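Polyporopepsin (Irpex lacteus, PDB 1WKR) cleaves peptide bonds as a pepsin-like aspartic endopeptidase of broad specificity that clots milk. Local coordinates at residues V18-P23 against D75-G80; L82-Q87 against D130-Q135; E148-E153 against R276-A281; Q193-G198 against Q254-T259; Q263-T268 against E314-V319. All blocks are in the same frame, centred on the assembly; numbering follows the deposited sequence.

Contact 1: residues V18-P23 against D75-G80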
# COMPACT_ATOMS: atom_id res chain seq x y z
N VAL A 18 -11.07 -11.12 5.77
CA VAL A 18 -12.11 -10.99 4.75
C VAL A 18 -12.90 -12.28 4.73
O VAL A 18 -12.30 -13.40 4.55
CB VAL A 18 -11.52 -10.73 3.34
CG1 VAL A 18 -12.58 -10.54 2.30
CG2 VAL A 18 -10.57 -9.51 3.41
N GLY A 19 -14.20 -12.22 4.91
CA GLY A 19 -15.02 -13.44 4.73
C GLY A 19 -15.41 -13.63 3.31
O GLY A 19 -15.72 -12.67 2.58
N VAL A 20 -15.41 -14.88 2.85
CA VAL A 20 -15.85 -15.23 1.52
C VAL A 20 -16.77 -16.44 1.63
O VAL A 20 -16.40 -17.45 2.27
CB VAL A 20 -14.68 -15.53 0.59
CG1 VAL A 20 -15.23 -15.83 -0.81
CG2 VAL A 20 -13.66 -14.34 0.55
N GLY A 21 -17.93 -16.29 1.04
CA GLY A 21 -18.97 -17.41 1.00
C GLY A 21 -20.05 -17.17 2.06
O GLY A 21 -20.04 -16.28 2.87
N SER A 22 -20.95 -18.13 1.99
CA SER A 22 -22.06 -18.26 3.00
C SER A 22 -22.34 -19.72 3.21
O SER A 22 -22.93 -20.38 2.31
CB SER A 22 -23.30 -17.58 2.47
OG SER A 22 -24.32 -17.62 3.43
N PRO A 23 -21.93 -20.24 4.32
CA PRO A 23 -21.30 -19.59 5.47
C PRO A 23 -19.83 -19.13 5.04
O PRO A 23 -19.21 -19.74 4.19
CB PRO A 23 -21.20 -20.67 6.53
CG PRO A 23 -21.21 -21.85 5.80
CD PRO A 23 -22.13 -21.69 4.60
N ASP A 75 -18.55 -14.22 -5.70
CA ASP A 75 -18.88 -14.74 -4.40
C ASP A 75 -19.27 -13.60 -3.46
O ASP A 75 -19.08 -12.40 -3.82
CB ASP A 75 -17.68 -15.54 -3.81
CG ASP A 75 -18.15 -16.71 -2.95
OD1 ASP A 75 -19.15 -16.61 -2.25
OD2 ASP A 75 -17.40 -17.72 -2.87
N THR A 76 -19.81 -13.91 -2.32
CA THR A 76 -20.16 -12.90 -1.30
C THR A 76 -18.94 -12.65 -0.48
O THR A 76 -18.35 -13.57 0.11
CB THR A 76 -21.30 -13.41 -0.45
OG1 THR A 76 -22.46 -13.47 -1.30
CG2 THR A 76 -21.64 -12.45 0.69
N VAL A 77 -18.55 -11.38 -0.37
CA VAL A 77 -17.35 -10.95 0.40
C VAL A 77 -17.78 -10.10 1.55
O VAL A 77 -18.60 -9.14 1.35
CB VAL A 77 -16.43 -10.17 -0.57
CG1 VAL A 77 -15.33 -9.45 0.18
CG2 VAL A 77 -15.85 -11.17 -1.60
N THR A 78 -17.25 -10.34 2.73
CA THR A 78 -17.58 -9.57 3.95
C THR A 78 -16.36 -8.89 4.48
O THR A 78 -15.29 -9.49 4.61
CB THR A 78 -18.10 -10.55 5.04
OG1 THR A 78 -19.27 -11.30 4.50
CG2 THR A 78 -18.62 -9.84 6.20
N LEU A 79 -16.50 -7.59 4.71
CA LEU A 79 -15.45 -6.72 5.24
C LEU A 79 -16.06 -6.06 6.49
O LEU A 79 -16.87 -5.14 6.40
CB LEU A 79 -15.09 -5.63 4.20
CG LEU A 79 -14.38 -6.21 2.97
CD1 LEU A 79 -14.35 -5.21 1.80
CD2 LEU A 79 -12.95 -6.56 3.37
N GLY A 80 -15.65 -6.54 7.64
CA GLY A 80 -16.28 -6.03 8.92
C GLY A 80 -17.73 -6.27 8.86
O GLY A 80 -18.19 -7.52 8.66
O HOH W 1 -18.70 -13.65 3.03

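Contact 2: residues L82-Q87 against D130-Q135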
# COMPACT_ATOMS: atom_id res chain seq x y z
N LEU A 82 -19.76 -4.98 6.54
CA LEU A 82 -20.19 -4.69 5.15
C LEU A 82 -20.18 -5.98 4.38
O LEU A 82 -19.25 -6.81 4.49
CB LEU A 82 -19.27 -3.66 4.51
CG LEU A 82 -19.10 -2.35 5.33
CD1 LEU A 82 -18.16 -1.46 4.52
CD2 LEU A 82 -20.43 -1.62 5.53
N THR A 83 -21.17 -6.16 3.53
CA THR A 83 -21.28 -7.39 2.67
C THR A 83 -21.42 -7.01 1.26
O THR A 83 -22.26 -6.09 0.91
CB THR A 83 -22.47 -8.21 3.13
OG1 THR A 83 -22.25 -8.57 4.55
CG2 THR A 83 -22.60 -9.48 2.40
N ILE A 84 -20.73 -7.68 0.35
CA ILE A 84 -20.79 -7.47 -1.06
C ILE A 84 -21.22 -8.74 -1.73
O ILE A 84 -20.40 -9.67 -1.88
CB ILE A 84 -19.40 -7.08 -1.67
CG1 ILE A 84 -18.82 -5.91 -0.89
CG2 ILE A 84 -19.56 -6.77 -3.14
CD1 ILE A 84 -17.29 -5.76 -1.16
N PRO A 85 -22.46 -8.88 -2.14
CA PRO A 85 -22.89 -10.08 -2.88
C PRO A 85 -22.24 -9.95 -4.37
O PRO A 85 -22.18 -8.82 -4.86
CB PRO A 85 -24.45 -9.96 -2.92
CG PRO A 85 -24.84 -8.58 -2.44
CD PRO A 85 -23.61 -7.94 -1.86
N LYS A 86 -21.81 -10.95 -4.90
CA LYS A 86 -21.38 -11.04 -6.20
C LYS A 86 -20.12 -10.22 -6.54
O LYS A 86 -19.99 -9.71 -7.64
CB LYS A 86 -22.52 -10.80 -7.18
CG LYS A 86 -23.73 -11.78 -7.06
CD LYS A 86 -24.59 -11.84 -8.42
CE LYS A 86 -23.59 -12.28 -9.51
NZ LYS A 86 -24.50 -12.80 -10.85
N GLN A 87 -19.27 -10.09 -5.56
CA GLN A 87 -17.91 -9.57 -5.83
C GLN A 87 -17.13 -10.53 -6.73
O GLN A 87 -17.11 -11.73 -6.45
CB GLN A 87 -17.17 -9.40 -4.50
CG GLN A 87 -15.70 -8.93 -4.70
CD GLN A 87 -15.58 -7.58 -5.33
OE1 GLN A 87 -16.25 -6.63 -4.85
NE2 GLN A 87 -14.76 -7.41 -6.35
N ASP A 130 -15.71 -0.03 -5.26
CA ASP A 130 -16.70 0.29 -6.27
C ASP A 130 -18.04 -0.40 -6.00
O ASP A 130 -19.08 0.23 -6.13
CB ASP A 130 -16.20 -0.17 -7.66
CG ASP A 130 -15.11 0.63 -8.20
OD1 ASP A 130 -14.93 1.80 -7.84
OD2 ASP A 130 -14.38 0.07 -9.09
N ASN A 131 -18.01 -1.69 -5.65
CA ASN A 131 -19.23 -2.42 -5.40
C ASN A 131 -19.94 -1.98 -4.16
O ASN A 131 -21.20 -1.87 -4.13
CB ASN A 131 -18.98 -3.93 -5.37
CG ASN A 131 -18.74 -4.50 -6.75
OD1 ASN A 131 -19.32 -4.06 -7.74
ND2 ASN A 131 -17.86 -5.51 -6.82
N LEU A 132 -19.23 -1.73 -3.06
CA LEU A 132 -19.83 -1.20 -1.85
C LEU A 132 -20.57 0.10 -2.19
O LEU A 132 -21.65 0.35 -1.60
CB LEU A 132 -18.76 -0.89 -0.81
CG LEU A 132 -18.25 -2.18 -0.10
CD1 LEU A 132 -16.98 -1.81 0.69
CD2 LEU A 132 -19.30 -2.75 0.84
N PHE A 133 -20.02 0.94 -3.05
CA PHE A 133 -20.69 2.17 -3.40
C PHE A 133 -21.83 1.94 -4.35
O PHE A 133 -22.96 2.47 -4.11
CB PHE A 133 -19.68 3.14 -4.00
CG PHE A 133 -20.40 4.40 -4.42
CD1 PHE A 133 -20.93 5.26 -3.44
CD2 PHE A 133 -20.64 4.70 -5.78
CE1 PHE A 133 -21.74 6.37 -3.83
CE2 PHE A 133 -21.40 5.84 -6.12
CZ PHE A 133 -21.93 6.62 -5.16
N SER A 134 -21.68 1.17 -5.42
CA SER A 134 -22.78 1.06 -6.42
C SER A 134 -23.93 0.27 -5.82
O SER A 134 -25.09 0.51 -6.30
CB SER A 134 -22.24 0.38 -7.70
OG SER A 134 -21.85 -0.93 -7.45
N GLN A 135 -23.74 -0.58 -4.87
CA GLN A 135 -24.84 -1.30 -4.26
C GLN A 135 -25.52 -0.46 -3.20
O GLN A 135 -26.55 -0.93 -2.63
CB GLN A 135 -24.32 -2.63 -3.67
CG GLN A 135 -23.71 -2.49 -2.36
CD GLN A 135 -22.95 -3.82 -1.87
OE1 GLN A 135 -22.77 -4.75 -2.69
NE2 GLN A 135 -22.48 -3.79 -0.64

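Contact 3: residues E148-E153 against R276-A281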
# COMPACT_ATOMS: atom_id res chain seq x y z
N GLU A 148 0.07 2.50 11.38
CA GLU A 148 0.82 3.06 12.49
C GLU A 148 2.14 2.35 12.62
O GLU A 148 2.25 1.17 12.23
CB GLU A 148 0.02 2.88 13.80
CG GLU A 148 -1.26 3.64 13.81
CD GLU A 148 -2.08 3.44 15.09
OE1 GLU A 148 -1.66 2.68 16.01
OE2 GLU A 148 -3.18 4.09 15.11
N PRO A 149 3.16 3.00 13.20
CA PRO A 149 4.43 2.27 13.44
C PRO A 149 4.20 1.09 14.38
O PRO A 149 3.23 1.04 15.13
CB PRO A 149 5.30 3.35 14.12
CG PRO A 149 4.66 4.66 13.73
CD PRO A 149 3.17 4.37 13.74
N THR A 150 5.15 0.17 14.33
CA THR A 150 5.02 -1.04 15.14
C THR A 150 6.37 -1.39 15.84
O THR A 150 7.43 -1.04 15.34
CB THR A 150 4.54 -2.12 14.27
OG1 THR A 150 4.22 -3.26 15.13
CG2 THR A 150 5.58 -2.63 13.27
N THR A 151 6.21 -2.08 16.96
CA THR A 151 7.39 -2.70 17.68
C THR A 151 6.99 -4.12 17.96
O THR A 151 7.70 -4.75 18.85
CB THR A 151 7.68 -1.99 19.01
OG1 THR A 151 6.55 -2.01 19.83
CG2 THR A 151 8.08 -0.48 18.76
N SER A 152 6.04 -4.70 17.31
CA SER A 152 5.73 -6.19 17.48
C SER A 152 5.72 -6.76 16.20
O SER A 152 5.62 -6.25 15.07
CB SER A 152 4.37 -6.26 18.24
OG SER A 152 4.50 -5.79 19.52
N GLU A 153 5.77 -8.19 16.20
CA GLU A 153 5.80 -8.84 14.83
C GLU A 153 4.51 -8.76 14.19
O GLU A 153 4.41 -8.85 12.93
CB GLU A 153 6.04 -10.37 15.15
CG GLU A 153 7.40 -10.64 15.81
CD GLU A 153 8.47 -10.49 14.94
OE1 GLU A 153 8.55 -10.89 13.70
OE2 GLU A 153 9.64 -10.13 15.45
N ARG A 276 14.05 -0.98 15.02
CA ARG A 276 15.28 -1.66 15.37
C ARG A 276 15.09 -2.88 16.27
O ARG A 276 15.88 -3.85 16.13
CB ARG A 276 16.24 -0.69 16.03
CG ARG A 276 16.82 0.29 15.02
CD ARG A 276 17.65 1.39 15.64
NE ARG A 276 16.77 2.39 16.29
CZ ARG A 276 17.22 3.58 16.73
NH1 ARG A 276 18.53 3.86 16.75
NH2 ARG A 276 16.36 4.49 17.15
N ASN A 277 14.03 -2.93 17.04
CA ASN A 277 13.79 -4.14 17.85
C ASN A 277 13.39 -5.24 17.01
O ASN A 277 13.37 -6.43 17.50
CB ASN A 277 12.81 -3.87 18.99
CG ASN A 277 11.42 -3.77 18.59
OD1 ASN A 277 10.99 -2.94 17.72
ND2 ASN A 277 10.52 -4.65 19.08
N LEU A 278 13.05 -5.06 15.72
CA LEU A 278 12.65 -6.04 14.72
C LEU A 278 13.65 -6.19 13.63
O LEU A 278 13.35 -6.66 12.54
CB LEU A 278 11.25 -5.68 14.21
CG LEU A 278 10.16 -5.62 15.26
CD1 LEU A 278 8.84 -5.02 14.63
CD2 LEU A 278 9.89 -7.05 15.81
N ASN A 279 14.92 -5.77 13.86
CA ASN A 279 15.92 -5.88 12.85
C ASN A 279 16.14 -7.34 12.33
O ASN A 279 16.50 -7.56 11.20
CB ASN A 279 17.30 -5.32 13.30
CG ASN A 279 17.39 -3.84 13.21
OD1 ASN A 279 16.55 -3.16 12.57
ND2 ASN A 279 18.41 -3.25 13.85
N THR A 280 15.87 -8.33 13.26
CA THR A 280 16.12 -9.73 12.79
C THR A 280 15.10 -10.07 11.74
O THR A 280 15.41 -10.99 10.91
CB THR A 280 16.02 -10.72 13.98
OG1 THR A 280 14.84 -10.60 14.55
CG2 THR A 280 17.04 -10.43 14.87
N ALA A 281 13.99 -9.44 11.68
CA ALA A 281 12.91 -9.78 10.68
C ALA A 281 13.43 -9.54 9.28
O ALA A 281 12.89 -10.09 8.29
CB ALA A 281 11.64 -9.02 10.93
O HOH W 2 12.39 -9.54 14.79

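Contact 4: residues Q193-G198 against Q254-T259. Unlike the reference sequence in segment 193-198: Ser194 (reference Thr).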
# COMPACT_ATOMS: atom_id res chain seq x y z
N GLN A 193 4.60 14.84 -6.65
CA GLN A 193 5.21 15.36 -5.43
C GLN A 193 6.66 15.71 -5.72
O GLN A 193 7.21 15.25 -6.74
CB GLN A 193 5.15 14.32 -4.27
CG GLN A 193 6.23 13.28 -4.34
CD GLN A 193 6.03 12.17 -3.29
OE1 GLN A 193 5.07 12.19 -2.52
NE2 GLN A 193 6.96 11.22 -3.27
N SER A 194 7.31 16.42 -4.81
CA SER A 194 8.74 16.53 -4.76
C SER A 194 9.23 16.10 -3.39
O SER A 194 8.45 16.04 -2.44
CB SER A 194 9.19 17.96 -5.07
OG SER A 194 8.84 18.78 -3.96
N ILE A 195 10.53 15.83 -3.29
CA ILE A 195 11.17 15.41 -2.06
C ILE A 195 12.46 16.19 -1.88
O ILE A 195 13.29 16.26 -2.82
CB ILE A 195 11.48 13.87 -2.05
CG1 ILE A 195 10.26 13.03 -2.48
CG2 ILE A 195 11.95 13.46 -0.64
CD1 ILE A 195 10.62 11.52 -2.57
N ARG A 196 12.67 16.72 -0.70
CA ARG A 196 13.96 17.33 -0.32
C ARG A 196 14.42 16.73 0.96
O ARG A 196 13.65 16.20 1.79
CB ARG A 196 13.84 18.84 -0.25
CG ARG A 196 13.34 19.34 0.80
CD ARG A 196 13.71 21.00 1.05
NE ARG A 196 13.05 21.30 2.31
CZ ARG A 196 11.81 21.55 2.45
NH1 ARG A 196 11.04 21.56 1.31
NH2 ARG A 196 11.17 21.80 3.51
N TYR A 197 15.72 16.79 1.21
CA TYR A 197 16.37 16.27 2.44
C TYR A 197 16.87 17.48 3.22
O TYR A 197 17.62 18.29 2.69
CB TYR A 197 17.52 15.36 2.05
CG TYR A 197 18.31 14.85 3.24
CD1 TYR A 197 17.80 13.81 4.02
CD2 TYR A 197 19.52 15.43 3.59
CE1 TYR A 197 18.52 13.34 5.13
CE2 TYR A 197 20.27 14.94 4.72
CZ TYR A 197 19.75 13.88 5.40
OH TYR A 197 20.38 13.37 6.51
N GLY A 198 16.44 17.62 4.46
CA GLY A 198 16.82 18.81 5.26
C GLY A 198 16.30 20.05 4.58
O GLY A 198 15.35 20.08 3.81
N GLN A 254 18.65 13.89 8.84
CA GLN A 254 17.59 14.93 8.75
C GLN A 254 16.30 14.35 8.20
O GLN A 254 16.29 13.25 7.62
CB GLN A 254 18.10 16.07 7.84
CG GLN A 254 19.53 16.61 7.99
CD GLN A 254 19.45 17.27 9.23
OE1 GLN A 254 18.90 18.44 9.44
NE2 GLN A 254 20.17 16.80 10.22
N SER A 255 15.22 15.12 8.35
CA SER A 255 13.93 14.75 7.75
C SER A 255 13.96 14.78 6.26
O SER A 255 14.71 15.57 5.64
CB SER A 255 12.82 15.64 8.25
OG SER A 255 12.67 15.45 9.67
N LEU A 256 13.13 13.97 5.64
CA LEU A 256 12.73 14.15 4.26
C LEU A 256 11.43 14.92 4.22
O LEU A 256 10.48 14.64 4.99
CB LEU A 256 12.50 12.82 3.56
CG LEU A 256 13.72 12.02 3.24
CD1 LEU A 256 13.41 10.56 2.85
CD2 LEU A 256 14.55 12.68 2.11
N PHE A 257 11.38 15.94 3.38
CA PHE A 257 10.19 16.79 3.27
C PHE A 257 9.53 16.54 1.94
O PHE A 257 10.20 16.77 0.89
CB PHE A 257 10.57 18.27 3.43
CG PHE A 257 11.16 18.60 4.79
CD1 PHE A 257 10.34 18.96 5.83
CD2 PHE A 257 12.53 18.59 5.01
CE1 PHE A 257 10.87 19.31 7.06
CE2 PHE A 257 13.05 18.91 6.28
CZ PHE A 257 12.18 19.28 7.29
N PHE A 258 8.32 16.06 1.95
CA PHE A 258 7.55 15.75 0.72
C PHE A 258 6.59 16.92 0.52
O PHE A 258 5.80 17.28 1.39
CB PHE A 258 6.71 14.48 0.96
CG PHE A 258 7.57 13.23 1.04
CD1 PHE A 258 8.39 12.96 2.16
CD2 PHE A 258 7.49 12.26 0.05
CE1 PHE A 258 9.13 11.80 2.22
CE2 PHE A 258 8.24 11.11 0.12
CZ PHE A 258 9.08 10.88 1.21
N THR A 259 6.61 17.49 -0.67
CA THR A 259 5.64 18.56 -1.03
C THR A 259 4.57 17.93 -1.86
O THR A 259 4.83 17.43 -2.94
CB THR A 259 6.31 19.67 -1.78
OG1 THR A 259 7.37 20.25 -0.98
CG2 THR A 259 5.29 20.80 -2.13
O HOH W 3 9.76 18.81 -1.02
O HOH W 4 8.30 21.04 1.52

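Contact 5: residues Q263-T268 against E314-V319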
# COMPACT_ATOMS: atom_id res chain seq x y z
N GLN A 263 1.40 21.41 0.35
CA GLN A 263 1.73 21.30 1.76
C GLN A 263 2.99 20.45 1.95
O GLN A 263 3.32 19.58 1.10
CB GLN A 263 0.62 20.72 2.52
CG GLN A 263 -0.63 21.67 2.56
CD GLN A 263 -0.45 23.04 3.23
OE1 GLN A 263 -1.30 23.98 2.75
NE2 GLN A 263 0.35 23.21 4.12
N THR A 264 3.68 20.71 3.00
CA THR A 264 4.87 19.92 3.41
C THR A 264 4.49 18.82 4.35
O THR A 264 3.80 19.06 5.38
CB THR A 264 5.82 20.83 4.22
OG1 THR A 264 6.39 21.86 3.40
CG2 THR A 264 7.06 20.06 4.75
N PHE A 265 4.92 17.60 4.06
CA PHE A 265 4.80 16.42 4.94
C PHE A 265 6.18 16.00 5.35
O PHE A 265 7.05 15.74 4.45
CB PHE A 265 4.05 15.32 4.22
CG PHE A 265 2.59 15.70 3.95
CD1 PHE A 265 1.65 15.51 4.92
CD2 PHE A 265 2.26 16.37 2.76
CE1 PHE A 265 0.31 15.89 4.70
CE2 PHE A 265 0.95 16.76 2.58
CZ PHE A 265 -0.03 16.52 3.53
N GLU A 266 6.46 15.89 6.63
CA GLU A 266 7.80 15.65 7.15
C GLU A 266 7.97 14.22 7.59
O GLU A 266 7.34 13.78 8.60
CB GLU A 266 8.04 16.61 8.28
CG GLU A 266 9.48 16.45 8.85
CD GLU A 266 9.84 17.40 9.92
OE1 GLU A 266 9.07 18.41 10.23
OE2 GLU A 266 10.93 17.28 10.51
N LEU A 267 8.74 13.45 6.85
CA LEU A 267 9.11 12.07 7.21
C LEU A 267 10.41 12.16 8.04
O LEU A 267 11.52 12.43 7.53
CB LEU A 267 9.30 11.23 5.95
CG LEU A 267 9.42 9.73 6.19
CD1 LEU A 267 8.07 9.10 6.57
CD2 LEU A 267 9.97 9.04 4.94
N THR A 268 10.26 11.99 9.35
CA THR A 268 11.39 12.29 10.26
C THR A 268 12.47 11.24 10.15
O THR A 268 12.30 10.18 9.54
CB THR A 268 10.88 12.34 11.72
OG1 THR A 268 10.36 11.02 12.03
CG2 THR A 268 9.79 13.39 11.94
N GLU A 314 2.75 4.50 7.50
CA GLU A 314 2.76 4.37 8.94
C GLU A 314 2.79 5.71 9.66
O GLU A 314 2.49 5.79 10.85
CB GLU A 314 3.91 3.48 9.41
CG GLU A 314 3.72 2.00 9.15
CD GLU A 314 4.94 1.18 9.46
OE1 GLU A 314 6.05 1.63 9.08
OE2 GLU A 314 4.84 0.11 10.05
N ARG A 315 3.18 6.76 8.94
CA ARG A 315 3.30 8.11 9.50
C ARG A 315 2.25 9.08 9.00
O ARG A 315 2.20 10.21 9.52
CB ARG A 315 4.69 8.64 9.22
CG ARG A 315 5.83 7.80 9.79
CD ARG A 315 5.84 7.74 11.29
NE ARG A 315 6.89 6.87 11.87
CZ ARG A 315 7.70 7.25 12.82
NH1 ARG A 315 7.84 8.51 13.25
NH2 ARG A 315 8.54 6.31 13.34
N PHE A 316 1.43 8.73 8.00
CA PHE A 316 0.44 9.64 7.41
C PHE A 316 -0.82 8.91 7.16
O PHE A 316 -0.82 7.79 6.58
CB PHE A 316 1.00 10.26 6.13
CG PHE A 316 2.26 11.07 6.39
CD1 PHE A 316 2.15 12.34 6.96
CD2 PHE A 316 3.51 10.57 6.10
CE1 PHE A 316 3.26 13.06 7.26
CE2 PHE A 316 4.64 11.34 6.41
CZ PHE A 316 4.50 12.54 6.99
N TYR A 317 -1.94 9.51 7.48
CA TYR A 317 -3.28 8.98 7.15
C TYR A 317 -3.53 9.23 5.66
O TYR A 317 -3.19 10.32 5.16
CB TYR A 317 -4.33 9.72 7.97
CG TYR A 317 -5.73 9.16 7.88
CD1 TYR A 317 -6.01 7.87 8.34
CD2 TYR A 317 -6.79 9.92 7.40
CE1 TYR A 317 -7.30 7.35 8.33
CE2 TYR A 317 -8.09 9.42 7.44
CZ TYR A 317 -8.32 8.17 7.88
OH TYR A 317 -9.64 7.66 7.92
N SER A 318 -4.13 8.28 4.96
CA SER A 318 -4.32 8.44 3.47
C SER A 318 -5.74 8.16 3.10
O SER A 318 -6.42 7.30 3.63
CB SER A 318 -3.32 7.56 2.74
OG SER A 318 -3.38 6.18 3.10
N VAL A 319 -6.19 8.95 2.11
CA VAL A 319 -7.58 8.91 1.62
C VAL A 319 -7.55 8.69 0.09
O VAL A 319 -6.99 9.48 -0.62
CB VAL A 319 -8.34 10.19 1.97
CG1 VAL A 319 -9.80 10.05 1.50
CG2 VAL A 319 -8.27 10.48 3.49

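Contact 1: residues V18-P23 against D75-G80
Two antiparallel strands of the N-terminal lobe of the pepsin fold, 14-20 and 67-79, meet here, with Gly19 and Thr78 as a hydrogen-bonded pair. Gly19 N donates to Thr78 O at 3.0 Å and Thr78 N to Gly19 O at 2.8 Å. Val20 and Val77 follow as the non-hydrogen-bonded pair, and Gly21 N then reaches Thr76 O at 2.9 Å. The valines and Leu79 share the buried face. Val18 uses both branches: CG1, anti to the backbone N (chi1 -178°), lies 3.6 Å from Val77 CG1, while CG2 runs alongside Leu79 CD2 at 3.8 Å. Val20 CG1 packs 3.5 Å from Asp75 OD2, a methyl set against a carboxylate. That carboxylate is well satisfied: Thr76 N meets Asp75 OD1 on its anti side at 2.8 Å, and the hydroxyls of Thr51 and Tyr46 bond to OD1 and OD2. On the face bearing Thr76 and Thr78, a water donates to Gly21 O and Thr76 O and accepts from Thr78 OG1, which lies 2.8 Å from the water oxygen. Gly21, at phi 101° and psi 179°, has backbone angles where a CB would jam against the preceding carbonyl oxygen. With three polar partners round a buried carboxylate, Asp75 is probably held in its ionised form despite the valine methyl packed against it.

Contact 2: residues L82-Q87 against D130-Q135
Strand 82-84 and helix 130-134 run nearly perpendicular (97°), their axes 8.7 Å apart at closest, with Ile84 and Leu132 the nearest residues at 6.4 Å between CA atoms. This is a helix laid across a strand in the N-terminal lobe of the aspartic protease fold, where a type II turn from Ile84 to Gln87 takes the chain round a corner. Leu132 fills the middle: its side chain crosses those of Ile84 and Leu82 at about a right angle, with Leu132 CD2 3.6 Å from Ile84 CG1 and 3.8 Å from Leu82 CB. The other Ile84 branch, CG2, rests on Asn131 CB at 3.7 Å. Polar groups flank this apolar centre. Gln135, extended beyond CG, stretches back from the helix end so that NE2 donates to Thr83 O at 2.8 Å, while a second NE2 bond goes to Thr137 OG1 and Gln135 OE1 lies against Pro85 CD. Gln87, bent at chi2 (64°), brings its amide to Asn131 of the helix; its NE2 is bonded to Pro126 O. Asn131 ND2 donates to Gln87 OE1 at 2.8 Å, within the asparagine's own amide plane but 52° above the carbonyl plane of the glutamine.

Contact 3: residues E148-E153 against R276-A281
Asn277 and Leu278 reach from a 3-10 segment of the C-terminal lobe toward 148-153, the loop connecting the antiparallel strand pair 142-146 and 155-162, and the two side chains do different work. The amide of Asn277 crosses the Thr151 side chain at about a right angle. The CG of Asn277 lies between the backbone N and the carbonyl carbon (chi1 76°), which turns Asn277 ND2 to Thr151 O at 2.8 Å; the oxygen lies in the amide plane, whereas the donor is tilted 33° from the carbonyl plane. Asn277 OD1 meanwhile rests 3.7 Å from Thr151 CB. Leu278 spreads its two methyls along the loop. Leu278 CD1 comes to 3.5 Å from Ser152 O and, more loosely, 4.3 Å from Thr150 CG2. Leu278 CD2 meets Glu153, which slides past in the opposite direction, bent at chi2 (-72°); the distance from Glu153 OE2 to Leu278 CD2, 3.1 Å, is unusually short and doubtful. A water bridges Glu153 and Thr280, donating to Glu153 OE2 at 2.9 Å and lying 2.7 Å from Thr280 OG1. Nearby, Arg276 NE forms a salt bridge with the C-terminal carboxylate, Asn340 OXT, fastening the chain end to the same 3-10 segment. A direct amide-to-carbonyl bond and a water-mediated one thus flank the buried leucine, and both polar links are made by exposed residues.

Contact 4: residues Q193-G198 against Q254-T259
Arg196 stacks its guanidinium on one face of the Phe257 ring, nearly parallel to it (12°) and with 4.5 Å between centres; Arg196 NH2 lies over the rim, 3.4 Å from Phe257 CG. On the ring of Phe258, Ile195 CG2 stands over the centre of one face, 4.3 Å from the centroid, while the amide of Gln193 comes in at the edge; Gln193 OE1 is bonded to Asn308. The Tyr197 ring carries Gln254 CB over one face, a CH-pi contact, and Leu256 CD2 at its edge. Tyr197 OH also accepts a nearly straight bond (176°) from Gln254 N at 2.9 Å. These groups sit on the two faces of an antiparallel pair in the C-terminal lobe, strands 190-197 and 256-260, with Ile195, Tyr197, Leu256 and Phe258 on the inner face and Ser194, Arg196, Phe257 and Thr259 on the other. Arg196 and Phe257 are a hydrogen-bonded pair, Arg196 N to Phe257 O at 2.9 Å and Phe257 N to Arg196 O at 2.8 Å, and Ser194 with Thr259 is a second. Gly198 N closes the end on Ser255 O at 2.9 Å. The Arg196 chain, with CG between the backbone N and the carbonyl carbon (chi1 81°) and extended from there to NE, also makes a weak bond from NE to Gly198 O. At its other end a water accepts from Arg196 NH1 at 2.8 Å and lies hydrogen-bonded to Thr259 OG1.

Contact 5: residues Q263-T268 against E314-V319
Phe265 begins the contact, setting its ring edge toward the face of Phe316 in an offset edge-to-face pair, with centroids 5.6 Å apart and planes at 89°. The touching atoms are Phe265 CD1 and Phe316 CE1, 3.8 Å apart. The Glu266 side chain starts away from the contact and its OE2 bonds to Ser255 OG, but the backbone takes part: Glu266 O lies at the edge of the Phe316 ring, 3.5 Å from CZ. Leu267, with CG anti to the backbone N (chi1 -169°), brings CD1 to another point of that edge, 4.1 Å from Phe316 CE2, and the same methyl lies 4.1 Å from Arg315 CG. Thr268 ends the series with OG1 3.8 Å from Arg315 NH1; the hydroxyl is bonded to Ala271 N, and the arginine instead spends NH1 on Ala337 O and NH2 on Asn270 OD1. Strand 263-267 of the C-terminal lobe thereby packs on Arg315 and Phe316 of segment 314-319, which leads along strand 316-321 in the sheet joining the two lobes of the pepsin fold; Phe312 also meets the Phe316 ring. No hydrogen bond crosses between the segments, and the join is mainly apolar and aromatic; the rim of Phe316, probably slightly positive, faces Glu266 O.

Overall arrangement
From the N terminus, contact 1 closes a loop of 51 residues within the N-terminal lobe. Contact 2 opens directly after it and closes a second loop, in series; the two touch because strands 67-79 and 82-96 are neighbours. Contact 3 spans 122 residues, joining the loop after strand 142-146 to the C-terminal lobe. Contact 4 is nested inside the 122-residue loop that contact 3 closes and pairs two strands of the lobe, while contact 5 crosses contact 3, since 263-268 falls inside its loop and 314-319 beyond it. Contacts 4 and 5 meet on neighbouring strands 256-260 and 263-267, and contacts 3 and 5 where Pro149 packs on Glu314 and Arg315. Contacts 1 and 4 lie about 41 Å apart between centres, on opposite sides of the chain's centre.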